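Local coordinates for enoyl-CoA hydratase/isomerase family protein (Bacillus anthracis, PDB 3KQF) that probably catalyses the hydration of enoyl-CoA thioesters in fatty-acid breakdown, as a member of the enoyl-CoA hydratase/isomerase (crotonase) family, at residues 40-45 / 88-93; 24-27 / 31-34. All blocks are in the same frame, centred on the assembly; numbering follows the deposited sequence. Where two conformers were deposited one is given.

Interaction 1 (40-45 / 88-93); sequences ELQNIL and VSMIRT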
ATOM      1  N   GLU A  40     -10.443  24.760 -20.792  1.00 20.88           N
ATOM      2  CA  GLU A  40     -11.602  24.010 -21.301  1.00 21.44           C
ATOM      3  C   GLU A  40     -11.960  22.812 -20.426  1.00 20.31           C
ATOM      4  O   GLU A  40     -13.151  22.525 -20.197  1.00 18.86           O
ATOM      5  CB  GLU A  40     -11.366  23.539 -22.744  1.00 21.65           C
ATOM      6  CG  GLU A  40     -11.359  24.653 -23.750  1.00 23.74           C
ATOM      7  CD  GLU A  40     -11.172  24.183 -25.180  1.00 26.32           C
ATOM      8  OE1 GLU A  40     -10.900  22.990 -25.399  1.00 27.83           O
ATOM      9  OE2 GLU A  40     -11.322  25.022 -26.101  1.00 28.31           O
ATOM     10  N   LEU A  41     -10.937  22.104 -19.958  1.00 19.11           N
ATOM     11  CA  LEU A  41     -11.141  20.949 -19.117  1.00 19.21           C
ATOM     12  C   LEU A  41     -11.772  21.369 -17.786  1.00 19.82           C
ATOM     13  O   LEU A  41     -12.718  20.746 -17.333  1.00 19.78           O
ATOM     14  CB  LEU A  41      -9.828  20.177 -18.933  1.00 19.62           C
ATOM     15  CG  LEU A  41      -9.890  18.827 -18.231  1.00 20.54           C
ATOM     16  CD1 LEU A  41     -10.951  17.892 -18.839  1.00 19.56           C
ATOM     17  CD2 LEU A  41      -8.495  18.182 -18.292  1.00 18.82           C
ATOM     18  N   GLN A  42     -11.278  22.446 -17.175  1.00 19.18           N
ATOM     19  CA  GLN A  42     -11.863  22.934 -15.928  1.00 19.05           C
ATOM     20  C   GLN A  42     -13.336  23.324 -16.105  1.00 19.39           C
ATOM     21  O   GLN A  42     -14.148  23.075 -15.230  1.00 18.28           O
ATOM     22  CB  GLN A  42     -11.077  24.123 -15.369  1.00 19.52           C
ATOM     23  CG  GLN A  42      -9.660  23.790 -14.877  1.00 20.15           C
ATOM     24  CD  GLN A  42      -8.955  24.988 -14.247  1.00 23.80           C
ATOM     25  OE1 GLN A  42      -9.491  26.088 -14.222  1.00 26.99           O
ATOM     26  NE2 GLN A  42      -7.741  24.770 -13.739  1.00 22.95           N
ATOM     27  N   ASN A  43     -13.669  23.960 -17.226  1.00 19.60           N
ATOM     28  CA  ASN A  43     -15.051  24.371 -17.485  1.00 20.42           C
ATOM     29  C   ASN A  43     -15.979  23.154 -17.605  1.00 19.93           C
ATOM     30  O   ASN A  43     -17.075  23.160 -17.055  1.00 19.95           O
ATOM     31  CB  ASN A  43     -15.137  25.254 -18.736  1.00 20.94           C
ATOM     32  CG  ASN A  43     -14.383  26.577 -18.580  1.00 24.24           C
ATOM     33  OD1 ASN A  43     -14.027  26.977 -17.475  1.00 31.11           O
ATOM     34  ND2 ASN A  43     -14.158  27.267 -19.695  1.00 27.68           N
ATOM     35  N   ILE A  44     -15.546  22.116 -18.321  0.50 20.22           N
ATOM     36  CA  ILE A  44     -16.376  20.913 -18.472  0.50 20.80           C
ATOM     37  C   ILE A  44     -16.461  20.159 -17.139  0.50 20.54           C
ATOM     38  O   ILE A  44     -17.508  19.613 -16.807  0.50 20.85           O
ATOM     39  CB  ILE A  44     -15.889  19.974 -19.599  0.50 21.45           C
ATOM     40  CG1 ILE A  44     -16.839  18.777 -19.739  0.50 21.69           C
ATOM     41  CG2 ILE A  44     -14.491  19.480 -19.329  0.50 21.89           C
ATOM     42  CD1 ILE A  44     -18.261  19.145 -20.068  0.50 23.16           C
ATOM     43  N   LEU A  45     -15.367  20.135 -16.377  1.00 19.69           N
ATOM     44  CA  LEU A  45     -15.387  19.482 -15.051  1.00 19.55           C
ATOM     45  C   LEU A  45     -16.432  20.169 -14.130  1.00 19.06           C
ATOM     46  O   LEU A  45     -17.136  19.496 -13.378  1.00 18.59           O
ATOM     47  CB  LEU A  45     -13.993  19.478 -14.434  1.00 19.37           C
ATOM     48  CG  LEU A  45     -13.003  18.520 -15.126  1.00 21.10           C
ATOM     49  CD1 LEU A  45     -11.582  18.702 -14.611  1.00 21.81           C
ATOM     50  CD2 LEU A  45     -13.443  17.059 -14.975  1.00 23.64           C
ATOM     51  N   VAL A  88       1.762  25.844 -13.201  1.00 13.03           N
ATOM     52  CA  VAL A  88       1.766  24.662 -12.332  1.00 14.07           C
ATOM     53  C   VAL A  88       0.479  24.676 -11.499  1.00 14.55           C
ATOM     54  O   VAL A  88      -0.141  23.626 -11.292  1.00 13.60           O
ATOM     55  CB  VAL A  88       3.035  24.572 -11.466  1.00 15.72           C
ATOM     56  CG1 VAL A  88       3.090  23.261 -10.738  1.00 17.04           C
ATOM     57  CG2 VAL A  88       4.273  24.680 -12.349  1.00 19.82           C
ATOM     58  N   SER A  89       0.040  25.864 -11.081  1.00 14.65           N
ATOM     59  CA  SER A  89      -1.206  25.991 -10.332  1.00 15.72           C
ATOM     60  C   SER A  89      -2.417  25.518 -11.150  1.00 15.71           C
ATOM     61  O   SER A  89      -3.309  24.826 -10.626  1.00 15.29           O
ATOM     62  CB  SER A  89      -1.407  27.426  -9.860  1.00 16.67           C
ATOM     63  OG  SER A  89      -2.648  27.539  -9.195  1.00 20.34           O
HETATM   64  N   MSE A  90      -2.445  25.889 -12.425  0.50 15.37           N
HETATM   65  CA  MSE A  90      -3.527  25.487 -13.312  0.50 15.68           C
HETATM   66  C   MSE A  90      -3.605  23.965 -13.443  0.50 15.25           C
HETATM   67  O   MSE A  90      -4.693  23.387 -13.377  0.50 15.22           O
HETATM   68  CB  MSE A  90      -3.359  26.153 -14.681  0.50 15.18           C
HETATM   69  CG  MSE A  90      -3.669  27.623 -14.651  0.50 15.68           C
HETATM   70 SE   MSE A  90      -5.548  27.895 -14.218  0.50 16.43          SE
HETATM   71  CE  MSE A  90      -6.318  27.132 -15.836  0.50 19.07           C
ATOM     72  N   ILE A  91      -2.452  23.319 -13.616  1.00 15.11           N
ATOM     73  CA  ILE A  91      -2.407  21.864 -13.738  1.00 15.36           C
ATOM     74  C   ILE A  91      -2.829  21.208 -12.422  1.00 14.31           C
ATOM     75  O   ILE A  91      -3.704  20.352 -12.416  1.00 13.26           O
ATOM     76  CB  ILE A  91      -1.022  21.308 -14.130  1.00 15.72           C
ATOM     77  CG1 ILE A  91      -0.560  21.871 -15.470  1.00 19.33           C
ATOM     78  CG2 ILE A  91      -1.088  19.785 -14.278  1.00 20.19           C
ATOM     79  CD1 ILE A  91       0.723  21.228 -15.969  1.00 25.52           C
ATOM     80  N   ARG A  92      -2.271  21.646 -11.299  1.00 12.93           N
ATOM     81  CA  ARG A  92      -2.613  20.972 -10.045  1.00 14.34           C
ATOM     82  C   ARG A  92      -4.094  21.153  -9.679  1.00 13.45           C
ATOM     83  O   ARG A  92      -4.724  20.208  -9.210  1.00 13.76           O
ATOM     84  CB  ARG A  92      -1.670  21.341  -8.886  1.00 16.33           C
ATOM     85  CG  ARG A  92      -1.933  22.609  -8.170  1.00 17.77           C
ATOM     86  CD  ARG A  92      -1.105  22.616  -6.861  1.00 21.17           C
ATOM     87  NE  ARG A  92       0.320  22.400  -7.118  1.00 19.40           N
ATOM     88  CZ  ARG A  92       1.218  23.355  -7.348  1.00 22.75           C
ATOM     89  NH1 ARG A  92       0.872  24.644  -7.338  1.00 19.86           N
ATOM     90  NH2 ARG A  92       2.482  23.018  -7.581  1.00 22.91           N
ATOM     91  N   THR A  93      -4.654  22.334  -9.957  1.00 13.10           N
ATOM     92  CA  THR A  93      -6.076  22.605  -9.688  1.00 14.06           C
ATOM     93  C   THR A  93      -6.976  21.691 -10.526  1.00 12.58           C
ATOM     94  O   THR A  93      -8.000  21.192 -10.059  1.00 11.61           O
ATOM     95  CB  THR A  93      -6.413  24.067  -9.982  1.00 13.92           C
ATOM     96  OG1 THR A  93      -5.739  24.890  -9.022  1.00 18.02           O
ATOM     97  CG2 THR A  93      -7.915  24.330  -9.868  1.00 16.88           C
TER
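Gln-42 sets its carboxamide nitrogen against Met-90 and Thr-93 of the opposing helix: NE2 is hydrogen-bonded to Thr-94 OG1, just past segment 88-93, and lies 3.4 Å from the carbonyl O of Met-90. Thr-94 OG1 is also hydrogen-bonded to that carbonyl, so the hydroxyl links the amide to the helix backbone and probably helps to fix the turn of the amide. The reach comes from an almost straight chain. With CG anti to the carbonyl carbon (chi1 -68°) and the bonds beyond it extended (chi2 -176°), the side chain spans the distance between helices whose nearest CA atoms here, those of Gln-42 and Thr-93, are 8.5 Å apart.

Met-90 is a selenomethionine modelled in two conformers. In the one given, its chain bends twice and crosses the Gln-42 side chain at about a right angle, with Met-90 CE 3.5 Å from Gln-42 NE2, a touch left doubtful by the alternate conformer. Thr-93 meets the amide with its methyl, CG2 lying 3.9 Å from Gln-42 NE2. Its hydroxyl turns back into its own helix, where OG1 donates to Ser-89 O at 2.9 Å. That carbonyl also receives Thr-93 N, and the two donors arrive from opposite faces of its plane.

The buried area is small, 131 Å², for this is the partly exposed side of a larger helix-helix interface. Leu-41 on Thr-94, Leu-45 on Met-97 and Val-98, and Leu-38 on Met-90 and Ile-91 provide further side-chain packing. Helix 35-49 connects strands 19-24 and 56-61, and helix 81-99 lies between strands 56-61 and 105-109, so the contact joins helices of two successive beta-alpha-beta crossovers of the crotonase fold. Helix 81-99 also meets a second subunit, whose Tyr-238 and Lys-235 pack on Val-88 and Arg-92.

Interaction 2 (24-27 / 31-34); sequences LNRE and NSLS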
ATOM      1  N   LEU A  24      -8.869  14.234 -24.490  1.00 18.72           N
ATOM      2  CA  LEU A  24      -7.906  15.302 -24.780  1.00 20.86           C
ATOM      3  C   LEU A  24      -7.770  15.266 -26.304  1.00 20.23           C
ATOM      4  O   LEU A  24      -7.590  14.195 -26.881  1.00 21.58           O
ATOM      5  CB  LEU A  24      -6.564  15.086 -24.084  1.00 19.28           C
ATOM      6  CG  LEU A  24      -6.587  14.934 -22.565  1.00 20.86           C
ATOM      7  CD1 LEU A  24      -5.176  14.794 -22.026  1.00 20.95           C
ATOM      8  CD2 LEU A  24      -7.293  16.102 -21.875  1.00 23.40           C
ATOM      9  N   ASN A  25      -7.862  16.427 -26.949  1.00 20.41           N
ATOM     10  CA  ASN A  25      -7.878  16.502 -28.408  1.00 21.25           C
ATOM     11  C   ASN A  25      -6.840  17.439 -29.032  1.00 20.36           C
ATOM     12  O   ASN A  25      -7.185  18.428 -29.688  1.00 20.23           O
ATOM     13  CB  ASN A  25      -9.284  16.913 -28.869  1.00 21.71           C
ATOM     14  CG  ASN A  25      -9.496  16.719 -30.361  1.00 25.56           C
ATOM     15  OD1 ASN A  25      -8.906  15.825 -30.978  1.00 27.49           O
ATOM     16  ND2 ASN A  25     -10.366  17.546 -30.950  1.00 30.07           N
ATOM     17  N   ARG A  26      -5.573  17.097 -28.831  1.00 18.12           N
ATOM     18  CA  ARG A  26      -4.458  17.818 -29.394  1.00 18.83           C
ATOM     19  C   ARG A  26      -3.472  16.771 -29.907  1.00 18.28           C
ATOM     20  O   ARG A  26      -2.323  16.744 -29.486  1.00 17.28           O
ATOM     21  CB  ARG A  26      -3.786  18.695 -28.341  1.00 18.60           C
ATOM     22  CG  ARG A  26      -4.661  19.746 -27.699  1.00 18.26           C
ATOM     23  CD  ARG A  26      -3.759  20.662 -26.865  1.00 17.98           C
ATOM     24  NE  ARG A  26      -2.923  21.494 -27.725  1.00 19.69           N
ATOM     25  CZ  ARG A  26      -1.715  21.957 -27.417  1.00 19.76           C
ATOM     26  NH1 ARG A  26      -1.118  21.616 -26.270  1.00 20.91           N
ATOM     27  NH2 ARG A  26      -1.067  22.720 -28.295  1.00 20.14           N
ATOM     28  N   GLU A  27      -3.929  15.906 -30.816  1.00 19.05           N
ATOM     29  CA  GLU A  27      -3.081  14.816 -31.343  1.00 19.78           C
ATOM     30  C   GLU A  27      -1.713  15.251 -31.864  1.00 20.05           C
ATOM     31  O   GLU A  27      -0.709  14.593 -31.568  1.00 18.10           O
ATOM     32  CB  GLU A  27      -3.786  14.010 -32.447  1.00 21.33           C
ATOM     33  CG  GLU A  27      -4.986  13.229 -32.005  1.00 21.79           C
ATOM     34  CD  GLU A  27      -5.581  12.386 -33.140  1.00 24.39           C
ATOM     35  OE1 GLU A  27      -4.814  11.822 -33.959  1.00 21.55           O
ATOM     36  OE2 GLU A  27      -6.820  12.281 -33.193  1.00 28.25           O
ATOM     37  N   ASN A  31      -1.241  15.451 -27.173  1.00 17.58           N
ATOM     38  CA  ASN A  31      -2.205  15.732 -26.128  1.00 17.59           C
ATOM     39  C   ASN A  31      -1.611  16.371 -24.882  1.00 18.34           C
ATOM     40  O   ASN A  31      -2.063  16.109 -23.761  1.00 19.01           O
ATOM     41  CB  ASN A  31      -2.949  14.443 -25.797  1.00 18.11           C
ATOM     42  CG  ASN A  31      -3.838  14.013 -26.929  1.00 19.81           C
ATOM     43  OD1 ASN A  31      -4.395  14.865 -27.624  1.00 19.49           O
ATOM     44  ND2 ASN A  31      -3.993  12.709 -27.121  1.00 19.01           N
ATOM     45  N   SER A  32      -0.604  17.222 -25.090  1.00 18.26           N
ATOM     46  CA  SER A  32       0.029  17.927 -23.990  1.00 18.30           C
ATOM     47  C   SER A  32      -0.919  18.956 -23.395  1.00 18.61           C
ATOM     48  O   SER A  32      -1.814  19.492 -24.073  1.00 18.89           O
ATOM     49  CB  SER A  32       1.349  18.577 -24.411  1.00 18.50           C
ATOM     50  OG  SER A  32       1.160  19.624 -25.351  1.00 18.55           O
ATOM     51  N   LEU A  33      -0.699  19.260 -22.127  1.00 19.11           N
ATOM     52  CA  LEU A  33      -1.573  20.167 -21.388  1.00 19.57           C
ATOM     53  C   LEU A  33      -1.207  21.638 -21.511  1.00 20.35           C
ATOM     54  O   LEU A  33      -0.380  22.147 -20.751  1.00 20.20           O
ATOM     55  CB  LEU A  33      -1.556  19.752 -19.909  1.00 19.76           C
ATOM     56  CG  LEU A  33      -1.919  18.288 -19.618  1.00 19.77           C
ATOM     57  CD1 LEU A  33      -1.528  17.925 -18.178  1.00 18.55           C
ATOM     58  CD2 LEU A  33      -3.389  17.980 -19.887  1.00 19.93           C
ATOM     59  N   SER A  34      -1.799  22.324 -22.492  1.00 19.34           N
ATOM     60  CA  SER A  34      -1.580  23.743 -22.642  1.00 19.24           C
ATOM     61  C   SER A  34      -2.538  24.459 -21.692  1.00 18.47           C
ATOM     62  O   SER A  34      -3.529  23.870 -21.240  1.00 17.35           O
ATOM     63  CB  SER A  34      -1.855  24.188 -24.081  1.00 20.37           C
ATOM     64  OG  SER A  34      -3.168  23.842 -24.475  1.00 19.23           O
TER
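Asn-31 grips the main chain of Arg-26 at two points. Its side-chain OD1 accepts from Arg-26 N at 2.8 Å, nearly in line with the amide C=O bond (C=O...N 170°), while its own backbone N donates to Arg-26 O at 2.9 Å. Side chain and backbone thus act together and close the loop on itself, the side-chain OD1 standing in for a backbone carbonyl. The amide cannot easily turn over, because ND2 is held at the same time by the carbonyls of Ala-62 and Ala-66.

The second link is the guanidinium of Arg-26. A bend at chi3 (71°) in an otherwise extended chain brings NH1 to Ser-32 O at 3.1 Å. The acceptor lies in the guanidinium plane, at its edge, but the nitrogen sits well above the plane of the Ser-32 carbonyl. The same NH1 forms a salt bridge with Asp-72, which would help to balance the arginine's charge. Ser-34 lies over one face of the group, its OG 3.4 Å above the Arg-26 guanidinium plane and offset toward the rim.

Apolar packing completes the contact. Leu-24 CB rests against Asn-31 CB at 4.1 Å, and farther along Leu-24 CD1 meets Leu-33 CD2 at 4.2 Å. Asn-31 O, 3.8 Å from Leu-24 CD1, is buried without a hydrogen-bonding partner in the model.

The loop is the turn from strand 19-24 into helix 35-49. Leu-24 is still backbone-bonded to Thr-60 and Ala-62, at the end of the adjoining parallel strand 56-61. Ser-34 is the N-cap of the helix, its OG bonded to Leu-37 N, and Leu-37 also packs against Leu-24 and Arg-26.

How the interactions relate
Helix 35-49 runs through both contacts: interaction 2 shapes the loop that starts it, and interaction 1 ties its middle to helix 81-99. The centres are 13 Å apart, and the nearest atoms come within about 4 Å without touching. Leu-38 bridges them, packing on Leu-33 from one and on Met-90 and Ile-91 from the other. Both also border the loop after strand 56-61: Leu-33 is backbone-bonded to Gly-70, Arg-26 is paired with Asp-72, and Ile-91 touches Ala-71. In crotonase relatives the equivalent loop supplies an N-H to the oxyanion hole, so both contacts probably lie near, and help to shape, the loop that borders the active site.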